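Local structure of disulphide isomerase (Xylella fastidiosa, 3FK8) at residues Y8-D13 against F74-E79; T32-G37 against Q82-P87; D48-L51 against K55-A58; I88-P93 against T107-E112. The protein probably acts as a thiol-disulphide isomerase of the thioredoxin family. One frame throughout, in Å; residues are numbered along the deposited sequence.

Contact 1 (Y8-D13 against F74-E79); sequences YDEHAD and FDRNLE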
loop_
_atom_site.group_PDB
_atom_site.type_symbol
_atom_site.label_atom_id
_atom_site.label_comp_id
_atom_site.label_asym_id
_atom_site.label_seq_id
_atom_site.Cartn_x
_atom_site.Cartn_y
_atom_site.Cartn_z
ATOM N N TYR A 8 -0.890 10.617 -1.770
ATOM C CA TYR A 8 0.135 10.522 -0.746
ATOM C C TYR A 8 0.278 11.832 0.011
ATOM O O TYR A 8 0.260 12.919 -0.580
ATOM C CB TYR A 8 1.460 10.095 -1.384
ATOM C CG TYR A 8 1.381 8.670 -1.908
ATOM C CD1 TYR A 8 1.727 7.604 -1.105
ATOM C CD2 TYR A 8 0.888 8.414 -3.174
ATOM C CE1 TYR A 8 1.617 6.316 -1.565
ATOM C CE2 TYR A 8 0.747 7.113 -3.635
ATOM C CZ TYR A 8 1.124 6.078 -2.830
ATOM O OH TYR A 8 0.997 4.787 -3.268
ATOM N N ASP A 9 0.481 11.704 1.314
ATOM C CA ASP A 9 0.647 12.866 2.158
ATOM C C ASP A 9 2.122 13.055 2.394
ATOM O O ASP A 9 2.753 12.321 3.172
ATOM C CB ASP A 9 -0.083 12.677 3.489
ATOM C CG ASP A 9 0.018 13.893 4.421
ATOM O OD1 ASP A 9 0.675 14.905 4.055
ATOM O OD2 ASP A 9 -0.574 13.793 5.524
ATOM N N GLU A 10 2.686 14.038 1.704
ATOM C CA GLU A 10 4.108 14.279 1.738
ATOM C C GLU A 10 4.617 14.801 3.091
ATOM O O GLU A 10 5.819 14.787 3.345
ATOM C CB GLU A 10 4.491 15.213 0.590
ATOM C CG GLU A 10 4.059 14.600 -0.767
ATOM C CD GLU A 10 4.450 15.369 -2.026
ATOM O OE1 GLU A 10 5.273 16.308 -1.964
ATOM O OE2 GLU A 10 3.923 15.006 -3.099
ATOM N N HIS A 11 3.685 15.199 3.958
ATOM C CA HIS A 11 3.983 15.752 5.272
ATOM C C HIS A 11 3.779 14.772 6.401
ATOM O O HIS A 11 4.132 15.099 7.553
ATOM C CB HIS A 11 3.129 17.019 5.518
ATOM C CG HIS A 11 3.320 18.053 4.469
ATOM N ND1 HIS A 11 4.558 18.581 4.192
ATOM C CD2 HIS A 11 2.484 18.499 3.503
ATOM C CE1 HIS A 11 4.456 19.399 3.161
ATOM N NE2 HIS A 11 3.209 19.360 2.722
ATOM N N ALA A 12 3.231 13.585 6.091
ATOM C CA ALA A 12 2.921 12.630 7.137
ATOM C C ALA A 12 4.185 12.104 7.827
ATOM O O ALA A 12 5.253 11.956 7.212
ATOM C CB ALA A 12 2.110 11.486 6.558
ATOM N N ASP A 13 4.039 11.794 9.114
ATOM C CA ASP A 13 5.014 11.053 9.893
ATOM C C ASP A 13 4.693 9.584 9.622
ATOM O O ASP A 13 3.851 8.998 10.291
ATOM C CB ASP A 13 4.873 11.452 11.384
ATOM C CG ASP A 13 5.718 10.612 12.313
ATOM O OD1 ASP A 13 6.422 9.642 11.870
ATOM O OD2 ASP A 13 5.638 10.920 13.554
ATOM N N PHE A 74 11.996 8.672 -4.869
ATOM C CA PHE A 74 12.863 7.677 -4.257
ATOM C C PHE A 74 13.840 8.334 -3.272
ATOM O O PHE A 74 15.038 7.994 -3.248
ATOM C CB PHE A 74 13.595 6.803 -5.296
ATOM C CG PHE A 74 12.653 6.059 -6.176
ATOM C CD1 PHE A 74 12.076 4.875 -5.703
ATOM C CD2 PHE A 74 12.347 6.503 -7.462
ATOM C CE1 PHE A 74 11.192 4.167 -6.495
ATOM C CE2 PHE A 74 11.455 5.757 -8.243
ATOM C CZ PHE A 74 10.893 4.599 -7.746
ATOM N N ASP A 75 13.316 9.223 -2.409
ATOM C CA ASP A 75 14.182 9.979 -1.517
ATOM C C ASP A 75 13.477 10.340 -0.222
ATOM O O ASP A 75 13.951 11.199 0.500
ATOM C CB ASP A 75 14.767 11.220 -2.223
ATOM C CG ASP A 75 13.693 12.210 -2.716
ATOM O OD1 ASP A 75 12.468 12.045 -2.445
ATOM O OD2 ASP A 75 14.079 13.162 -3.453
ATOM N N ARG A 76 12.365 9.683 0.095
ATOM C CA ARG A 76 11.673 9.913 1.368
ATOM C C ARG A 76 11.295 8.562 1.938
ATOM O O ARG A 76 10.979 7.642 1.204
ATOM C CB ARG A 76 10.407 10.726 1.149
ATOM C CG ARG A 76 10.638 12.171 0.779
ATOM C CD ARG A 76 9.352 12.733 0.217
ATOM N NE ARG A 76 9.493 14.050 -0.403
ATOM C CZ ARG A 76 8.547 14.580 -1.178
ATOM N NH1 ARG A 76 7.437 13.909 -1.438
ATOM N NH2 ARG A 76 8.711 15.778 -1.707
ATOM N N ASN A 77 11.326 8.440 3.261
ATOM C CA ASN A 77 10.908 7.219 3.947
ATOM C C ASN A 77 11.613 5.964 3.467
ATOM O O ASN A 77 11.084 4.863 3.567
ATOM C CB ASN A 77 9.385 7.059 3.860
ATOM C CG ASN A 77 8.652 8.107 4.620
ATOM O OD1 ASN A 77 7.733 8.792 4.082
ATOM N ND2 ASN A 77 9.054 8.310 5.832
ATOM N N LEU A 78 12.854 6.120 2.995
ATOM C CA LEU A 78 13.519 4.944 2.448
ATOM C C LEU A 78 13.824 3.914 3.515
ATOM O O LEU A 78 13.836 2.714 3.241
ATOM C CB LEU A 78 14.816 5.373 1.752
ATOM C CG LEU A 78 14.639 6.313 0.558
ATOM C CD1 LEU A 78 16.015 6.550 -0.035
ATOM C CD2 LEU A 78 13.685 5.722 -0.466
ATOM N N GLU A 79 14.092 4.349 4.731
ATOM C CA GLU A 79 14.379 3.400 5.783
ATOM C C GLU A 79 13.145 2.603 6.181
ATOM O O GLU A 79 13.262 1.504 6.677
ATOM C CB GLU A 79 15.025 4.079 6.967
ATOM C CG GLU A 79 14.096 4.813 7.866
ATOM C CD GLU A 79 13.498 6.090 7.339
ATOM O OE1 GLU A 79 13.862 6.592 6.230
ATOM O OE2 GLU A 79 12.649 6.630 8.094
#
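Glu10 and Arg76 meet in a surface salt bridge that ties two loops of a thioredoxin fold, one leading into helix 14-28 and the other into helix 78-83. The bridge belongs to one of two conformers of Arg76 and is tentative to that extent. In it, Glu10 OE1 lies 3.3 Å from Arg76 NH1 and 3.5 Å from Arg76 NH2. The carboxylate and guanidinium planes are 45° apart, and OE1 comes to the cation obliquely, so the pair lacks the flat two-pronged geometry of a bidentate ion pair. Arg76 sets CG anti to its carbonyl carbon (chi1 -71°) and runs extended from CG to NE, which carries its cationic end across to the facing loop. The aliphatic part of Glu10 lies alongside, with CG 3.5 Å from Arg76 NH1. Both charges have second partners: Arg76 NH1 is also in a salt bridge with Asp70 of strand 65-70, so that two carboxylates flank it, and Glu10 OE2 accepts from Asn39 ND2. The loop bearing Glu10 is shaped by a type I turn from Asp9 to Ala12 and by an Asx turn, in which His11 N donates to Asp9 OD1 at 3.0 Å, meeting that oxygen from above the carboxylate plane.

Contact 2 (T32-G37 against Q82-P87); sequences TLLVFG and QAYGDP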
loop_
_atom_site.group_PDB
_atom_site.type_symbol
_atom_site.label_atom_id
_atom_site.label_comp_id
_atom_site.label_asym_id
_atom_site.label_seq_id
_atom_site.Cartn_x
_atom_site.Cartn_y
_atom_site.Cartn_z
ATOM N N THR A 32 -2.327 -5.517 8.017
ATOM C CA THR A 32 -2.138 -4.140 7.583
ATOM C C THR A 32 -1.506 -4.123 6.196
ATOM O O THR A 32 -0.582 -4.884 5.912
ATOM C CB THR A 32 -1.243 -3.406 8.564
ATOM O OG1 THR A 32 -1.875 -3.407 9.840
ATOM C CG2 THR A 32 -0.958 -1.951 8.120
ATOM N N LEU A 33 -2.039 -3.275 5.329
ATOM C CA LEU A 33 -1.520 -3.068 4.001
ATOM C C LEU A 33 -0.743 -1.756 3.961
ATOM O O LEU A 33 -1.291 -0.694 4.226
ATOM C CB LEU A 33 -2.717 -2.975 3.092
ATOM C CG LEU A 33 -2.504 -2.758 1.640
ATOM C CD1 LEU A 33 -1.765 -3.971 1.062
ATOM C CD2 LEU A 33 -3.827 -2.538 0.897
ATOM N N LEU A 34 0.544 -1.872 3.701
ATOM C CA LEU A 34 1.395 -0.702 3.495
ATOM C C LEU A 34 1.559 -0.476 1.980
ATOM O O LEU A 34 1.990 -1.394 1.270
ATOM C CB LEU A 34 2.757 -0.952 4.088
ATOM C CG LEU A 34 2.863 -1.332 5.553
ATOM C CD1 LEU A 34 4.299 -1.438 6.039
ATOM C CD2 LEU A 34 2.075 -0.359 6.412
ATOM N N VAL A 35 1.187 0.709 1.525
ATOM C CA VAL A 35 1.245 1.033 0.098
ATOM C C VAL A 35 2.282 2.101 -0.097
ATOM O O VAL A 35 2.123 3.237 0.382
ATOM C CB VAL A 35 -0.116 1.515 -0.470
ATOM C CG1 VAL A 35 -0.009 1.674 -1.963
ATOM C CG2 VAL A 35 -1.239 0.539 -0.057
ATOM N N PHE A 36 3.393 1.728 -0.739
ATOM C CA PHE A 36 4.511 2.666 -0.990
ATOM C C PHE A 36 4.380 3.269 -2.382
ATOM O O PHE A 36 4.257 2.546 -3.371
ATOM C CB PHE A 36 5.826 1.912 -0.910
ATOM C CG PHE A 36 6.183 1.422 0.463
ATOM C CD1 PHE A 36 7.099 2.148 1.253
ATOM C CD2 PHE A 36 5.634 0.251 0.990
ATOM C CE1 PHE A 36 7.436 1.681 2.534
ATOM C CE2 PHE A 36 6.000 -0.197 2.276
ATOM C CZ PHE A 36 6.873 0.494 3.014
ATOM N N GLY A 37 4.462 4.593 -2.488
ATOM C CA GLY A 37 4.298 5.226 -3.783
ATOM C C GLY A 37 4.573 6.706 -3.664
ATOM O O GLY A 37 5.140 7.181 -2.660
ATOM N N GLN A 82 13.107 -0.077 3.676
ATOM C CA GLN A 82 14.134 -1.073 4.019
ATOM C C GLN A 82 13.695 -1.964 5.173
ATOM O O GLN A 82 14.001 -3.150 5.189
ATOM C CB GLN A 82 15.438 -0.383 4.360
ATOM C CG GLN A 82 16.112 0.261 3.158
ATOM C CD GLN A 82 17.395 0.956 3.562
ATOM O OE1 GLN A 82 17.412 1.778 4.467
ATOM N NE2 GLN A 82 18.481 0.627 2.870
ATOM N N ALA A 83 12.956 -1.407 6.142
ATOM C CA ALA A 83 12.566 -2.149 7.341
ATOM C C ALA A 83 11.607 -3.285 7.024
ATOM O O ALA A 83 11.538 -4.260 7.741
ATOM C CB ALA A 83 11.935 -1.208 8.372
ATOM N N TYR A 84 10.844 -3.092 5.934
ATOM C CA TYR A 84 9.733 -3.967 5.586
ATOM C C TYR A 84 10.030 -4.733 4.317
ATOM O O TYR A 84 9.113 -5.204 3.635
ATOM C CB TYR A 84 8.395 -3.180 5.535
ATOM C CG TYR A 84 7.875 -2.865 6.873
ATOM C CD1 TYR A 84 7.221 -3.830 7.631
ATOM C CD2 TYR A 84 8.064 -1.609 7.455
ATOM C CE1 TYR A 84 6.797 -3.557 8.924
ATOM C CE2 TYR A 84 7.604 -1.320 8.765
ATOM C CZ TYR A 84 6.937 -2.287 9.480
ATOM O OH TYR A 84 6.584 -2.017 10.787
ATOM N N GLY A 85 11.316 -4.912 4.023
ATOM C CA GLY A 85 11.719 -5.836 2.981
ATOM C C GLY A 85 11.975 -5.254 1.606
ATOM O O GLY A 85 11.926 -6.001 0.612
ATOM N N ASP A 86 12.298 -3.959 1.543
ATOM C CA ASP A 86 12.625 -3.259 0.287
ATOM C C ASP A 86 11.581 -3.372 -0.795
ATOM O O ASP A 86 11.961 -3.615 -1.933
ATOM C CB ASP A 86 13.976 -3.721 -0.248
ATOM C CG ASP A 86 15.105 -3.402 0.685
ATOM O OD1 ASP A 86 15.312 -2.206 0.988
ATOM O OD2 ASP A 86 15.817 -4.354 1.078
ATOM N N PRO A 87 10.300 -3.174 -0.487
ATOM C CA PRO A 87 9.271 -3.385 -1.503
ATOM C C PRO A 87 9.465 -2.489 -2.744
ATOM O O PRO A 87 9.050 -2.873 -3.824
ATOM C CB PRO A 87 7.978 -2.972 -0.756
ATOM C CG PRO A 87 8.446 -2.099 0.356
ATOM C CD PRO A 87 9.696 -2.727 0.787
#
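Strand 32-37, a central strand of the thioredoxin-fold sheet, faces the end of helix 78-83 and the turn that follows it. The backbones stay well apart: CA of Leu34 is 9.2 Å from CA of Tyr84, and CA of Phe36 is 7.7 Å from CA of Pro87. Gly85, at phi 96°, carries the chain round between Tyr84 and Pro87. Side chains fill the interval, since Leu34 and Phe36, two residues apart on the strand, both direct their CB toward the turn. They make two CH-pi contacts, with the roles exchanged. In the first, the strand supplies the methyl: Leu34 CD1 sits over the centre of the Tyr84 ring, 4.0 Å from its centroid and 11° off the normal. In the second the strand supplies the ring, and Pro87 offers its CG to one face of Phe36. CG of Phe36 lies anti to its own carbonyl carbon (chi1 -68°), which turns that ring face to the proline. Val96 of strand 94-98 touches both Phe36 and Pro87, joining the pair to the rest of the apolar core. Pro87 CG is offset toward the rim of the ring, closest to Phe36 CE2 at 3.6 Å.

Contact 3 (D48-L51 against K55-A58); sequences DKSL and KNTA
The backbone carbonyl oxygen of Ser50 receives the side-chain amide of Asn56, with Asn56 ND2 3.1 Å from Ser50 O. This hydrogen bond joins the last turn of helix 42-51 to the first turn of helix 54-63, two consecutive helices of the thioredoxin-like domain linked by a short connection. Its geometry is bent: the N-H...O angle is 140°, and the donor stands well above the carbonyl plane, away from the lone-pair directions. The partner is also tilted 26° from the amide plane of Asn56. Asn56 points its CB toward the other helix and holds CG anti to its own carbonyl carbon (chi1 -66°), which brings the amide over the Ser50 carbonyl and leaves Asn56 CB 3.4 Å from Ser50 O. The hydroxyl of Ser50 is near the same nitrogen, with Ser50 OG 3.1 Å from Asn56 ND2, and it is hydrogen-bonded to Asp121 OD1. Next along, Leu51 O lies 3.3 Å from Thr57 OG1, which is hydrogen-bonded to Asn53 O in the connection. Leu51 adds the apolar part of the contact; its CB leads away from the second helix, but CD2 returns to 4.3 Å from Asn56 CB. Helix 121-132 packs against both members of the helix pair: Ile124 touches Ser50 and Leu51, Tyr125 touches Asn56, and Lys55 makes a cation-pi contact with Tyr125. At the other end of the first segment, Asp48 forms a salt bridge with Lys68 of strand 65-70.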
loop_
_atom_site.group_PDB
_atom_site.type_symbol
_atom_site.label_atom_id
_atom_site.label_comp_id
_atom_site.label_asym_id
_atom_site.label_seq_id
_atom_site.Cartn_x
_atom_site.Cartn_y
_atom_site.Cartn_z
ATOM N N ASP A 48 -4.462 4.063 -6.694
ATOM C CA ASP A 48 -5.308 4.718 -5.715
ATOM C C ASP A 48 -6.719 4.934 -6.245
ATOM O O ASP A 48 -7.703 4.689 -5.513
ATOM C CB ASP A 48 -4.704 6.043 -5.297
ATOM C CG ASP A 48 -5.408 6.641 -4.102
ATOM O OD1 ASP A 48 -5.230 6.092 -2.999
ATOM O OD2 ASP A 48 -6.144 7.611 -4.314
ATOM N N LYS A 49 -6.839 5.373 -7.504
ATOM C CA LYS A 49 -8.161 5.620 -8.068
ATOM C C LYS A 49 -8.972 4.324 -8.090
ATOM O O LYS A 49 -10.161 4.312 -7.756
ATOM C CB LYS A 49 -8.002 6.219 -9.461
ATOM C CG LYS A 49 -9.298 6.489 -10.168
ATOM C CD LYS A 49 -9.068 6.981 -11.562
ATOM C CE LYS A 49 -10.411 7.488 -12.139
ATOM N NZ LYS A 49 -10.329 7.884 -13.588
ATOM N N SER A 50 -8.372 3.220 -8.514
ATOM C CA SER A 50 -9.075 1.951 -8.497
ATOM C C SER A 50 -9.477 1.474 -7.115
ATOM O O SER A 50 -10.595 0.988 -6.914
ATOM C CB SER A 50 -8.196 0.897 -9.173
ATOM O OG SER A 50 -8.935 -0.304 -9.349
ATOM N N LEU A 51 -8.578 1.613 -6.144
ATOM C CA LEU A 51 -8.879 1.193 -4.794
ATOM C C LEU A 51 -9.985 2.009 -4.152
ATOM O O LEU A 51 -10.598 1.529 -3.216
ATOM C CB LEU A 51 -7.625 1.157 -3.904
ATOM C CG LEU A 51 -6.602 0.072 -4.318
ATOM C CD1 LEU A 51 -5.435 0.130 -3.361
ATOM C CD2 LEU A 51 -7.239 -1.337 -4.369
ATOM N N LYS A 55 -16.528 -1.292 -5.199
ATOM C CA LYS A 55 -16.204 -2.737 -5.018
ATOM C C LYS A 55 -14.864 -2.911 -4.304
ATOM O O LYS A 55 -14.724 -3.676 -3.346
ATOM C CB LYS A 55 -16.159 -3.471 -6.357
ATOM C CG LYS A 55 -15.801 -4.904 -6.283
ATOM C CD LYS A 55 -16.074 -5.609 -7.618
ATOM C CE LYS A 55 -15.642 -7.082 -7.535
ATOM N NZ LYS A 55 -16.108 -7.777 -8.772
ATOM N N ASN A 56 -13.880 -2.150 -4.741
ATOM C CA ASN A 56 -12.560 -2.347 -4.205
ATOM C C ASN A 56 -12.429 -1.762 -2.793
ATOM O O ASN A 56 -11.740 -2.321 -1.945
ATOM C CB ASN A 56 -11.491 -1.790 -5.151
ATOM C CG ASN A 56 -11.421 -2.547 -6.456
ATOM O OD1 ASN A 56 -12.041 -3.610 -6.593
ATOM N ND2 ASN A 56 -10.642 -2.021 -7.432
ATOM N N THR A 57 -13.074 -0.631 -2.534
ATOM C CA THR A 57 -13.101 -0.012 -1.179
ATOM C C THR A 57 -13.655 -1.024 -0.188
ATOM O O THR A 57 -13.136 -1.144 0.918
ATOM C CB THR A 57 -14.047 1.226 -1.099
ATOM O OG1 THR A 57 -13.442 2.294 -1.791
ATOM C CG2 THR A 57 -14.280 1.684 0.364
ATOM N N ALA A 58 -14.739 -1.713 -0.560
ATOM C CA ALA A 58 -15.372 -2.633 0.350
ATOM C C ALA A 58 -14.449 -3.782 0.641
ATOM O O ALA A 58 -14.326 -4.186 1.797
ATOM C CB ALA A 58 -16.704 -3.171 -0.250
#

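Contact 4 (I88-P93 against T107-E112); sequences IQDGIP and TTKGGE
Asp90 and Lys109 form the charged link between two irregular loops of the thioredoxin fold. Lys109 NZ lies 2.7 Å from Asp90 OD2 in a salt bridge. It is made by one of two conformers of the lysine, and its detailed geometry is doubtful, because CE comes almost as near to the same oxygen. In this conformer the lysine is bent at chi2 (-51°) and chi3 (-85°), which folds its chain back so that NZ returns to the facing loop although CB starts away from it. There the ammonium is also hydrogen-bonded to Asp86 O, in the turn just before that loop.

Backbone packing is close at Gly111, whose CA lies 3.2 Å from Asp90 O and whose phi is positive (64°). Within the second loop, Gly110 N donates to Glu112 OE1 at 2.8 Å, on the syn side but tilted out of the carboxylate plane.

Two waters add bridges. One molecule lies among Gly91 O, Thr108 O and, weakly, Gly111 N; another donates to Pro93 O at 2.8 Å and has a weak link to Thr108 OG1, whose stronger partner is Val95 N.

The first loop ends in Pro93, preceded by a cis peptide as in the cis-proline loop of thioredoxins. Pro93 leads into strand 94-98 and touches Cys44 on helix 42-51, which with Cys41 just before the helix fits a thioredoxin-type CxxC pattern; the second loop leaves edge strand 104-107.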
loop_
_atom_site.group_PDB
_atom_site.type_symbol
_atom_site.label_atom_id
_atom_site.label_comp_id
_atom_site.label_asym_id
_atom_site.label_seq_id
_atom_site.Cartn_x
_atom_site.Cartn_y
_atom_site.Cartn_z
ATOM N N ILE A 88 10.033 -1.296 -2.582
ATOM C CA ILE A 88 10.097 -0.347 -3.696
ATOM C C ILE A 88 11.239 -0.608 -4.636
ATOM O O ILE A 88 11.308 -0.005 -5.697
ATOM C CB ILE A 88 10.187 1.125 -3.227
ATOM C CG1 ILE A 88 11.562 1.460 -2.621
ATOM C CG2 ILE A 88 9.025 1.409 -2.305
ATOM C CD1 ILE A 88 11.679 2.885 -2.130
ATOM N N GLN A 89 12.169 -1.481 -4.264
ATOM C CA GLN A 89 13.355 -1.617 -5.138
ATOM C C GLN A 89 13.007 -2.252 -6.484
ATOM O O GLN A 89 13.713 -2.110 -7.458
ATOM C CB GLN A 89 14.543 -2.226 -4.356
ATOM C CG GLN A 89 15.105 -1.261 -3.247
ATOM C CD GLN A 89 16.403 -1.707 -2.549
ATOM O OE1 GLN A 89 16.879 -2.832 -2.714
ATOM N NE2 GLN A 89 16.956 -0.804 -1.727
ATOM N N ASP A 90 11.851 -2.851 -6.524
ATOM C CA ASP A 90 11.365 -3.527 -7.608
ATOM C C ASP A 90 10.299 -2.704 -8.394
ATOM O O ASP A 90 9.678 -3.234 -9.318
ATOM C CB ASP A 90 10.874 -4.893 -7.054
ATOM C CG ASP A 90 12.023 -5.737 -6.473
ATOM O OD1 ASP A 90 13.001 -6.011 -7.198
ATOM O OD2 ASP A 90 11.980 -6.118 -5.282
ATOM N N GLY A 91 10.129 -1.409 -8.021
ATOM C CA GLY A 91 9.217 -0.433 -8.625
ATOM C C GLY A 91 8.096 0.003 -7.673
ATOM O O GLY A 91 7.791 -0.712 -6.716
ATOM N N ILE A 92 7.468 1.132 -7.992
ATOM C CA ILE A 92 6.271 1.614 -7.308
ATOM C C ILE A 92 5.091 1.699 -8.275
ATOM O O ILE A 92 5.272 1.846 -9.481
ATOM C CB ILE A 92 6.504 2.986 -6.567
ATOM C CG1 ILE A 92 7.006 4.034 -7.562
ATOM C CG2 ILE A 92 7.431 2.803 -5.351
ATOM C CD1 ILE A 92 6.956 5.438 -6.960
ATOM N N PRO A 93 3.860 1.585 -7.754
ATOM C CA PRO A 93 3.526 1.325 -6.347
ATOM C C PRO A 93 3.917 -0.054 -5.936
ATOM O O PRO A 93 3.995 -0.958 -6.757
ATOM C CB PRO A 93 1.994 1.510 -6.317
ATOM C CG PRO A 93 1.577 1.154 -7.729
ATOM C CD PRO A 93 2.667 1.680 -8.610
ATOM N N THR A 107 5.385 -9.269 0.371
ATOM C CA THR A 107 5.834 -8.029 -0.206
ATOM C C THR A 107 5.819 -8.192 -1.749
ATOM O O THR A 107 6.112 -9.276 -2.269
ATOM C CB THR A 107 7.260 -7.703 0.340
ATOM O OG1 THR A 107 7.225 -7.434 1.761
ATOM C CG2 THR A 107 7.841 -6.537 -0.347
ATOM N N THR A 108 5.565 -7.129 -2.483
ATOM C CA THR A 108 5.707 -7.204 -3.954
ATOM C C THR A 108 7.160 -7.024 -4.272
ATOM O O THR A 108 7.669 -5.976 -4.063
ATOM C CB THR A 108 4.854 -6.189 -4.642
ATOM O OG1 THR A 108 5.063 -4.902 -4.036
ATOM C CG2 THR A 108 3.379 -6.572 -4.476
ATOM N N LYS A 109 7.837 -8.076 -4.734
ATOM C CA LYS A 109 9.255 -8.020 -5.029
ATOM C C LYS A 109 9.553 -8.137 -6.525
ATOM O O LYS A 109 10.701 -8.332 -6.891
ATOM C CB LYS A 109 9.986 -9.118 -4.237
ATOM C CG LYS A 109 10.087 -8.766 -2.774
ATOM C CD LYS A 109 10.655 -7.360 -2.603
ATOM C CE LYS A 109 12.182 -7.399 -2.643
ATOM N NZ LYS A 109 12.779 -6.039 -2.722
ATOM N N GLY A 110 8.533 -8.119 -7.396
ATOM C CA GLY A 110 8.725 -8.278 -8.840
ATOM C C GLY A 110 7.984 -7.243 -9.585
ATOM O O GLY A 110 7.643 -7.447 -10.741
ATOM N N GLY A 111 7.714 -6.099 -8.925
ATOM C CA GLY A 111 7.047 -5.030 -9.636
ATOM C C GLY A 111 5.650 -5.442 -10.056
ATOM O O GLY A 111 5.122 -4.944 -11.049
ATOM N N GLU A 112 5.008 -6.281 -9.225
ATOM C CA GLU A 112 3.644 -6.786 -9.495
ATOM C C GLU A 112 2.633 -5.682 -9.806
ATOM O O GLU A 112 1.729 -5.872 -10.614
ATOM C CB GLU A 112 3.126 -7.597 -8.304
ATOM C CG GLU A 112 3.743 -8.971 -8.173
ATOM C CD GLU A 112 5.005 -9.023 -7.308
ATOM O OE1 GLU A 112 5.725 -8.004 -7.170
ATOM O OE2 GLU A 112 5.345 -10.149 -6.852
HETATM O O HOH W 1 7.535 -3.940 -6.635
HETATM O O HOH W 2 4.764 -3.599 -7.253
#

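In the fold
Contacts 1, 2 and 4 touch one another, whereas contact 3 stands apart, its centre about 19 to 22 Å from theirs and across the chain's centre from contacts 1 and 2. Contacts 1 and 2 share helix 78-83 and have alternating segments along the chain; contact 3 lies between the two segments of each, and contact 4 follows them all. Contacts 2 and 4 are the closest pair, with centres about 9 Å apart, and Lys109 and Ile88 join them. Phe74 of contact 1 packs on Ile88 and Ile92 of contact 4. Contacts 1 and 2 thus join helix 78-83 and its loops to the approach to helix 14-28 and to strand 32-37, while contact 4 includes the cis-proline loop touching Cys44.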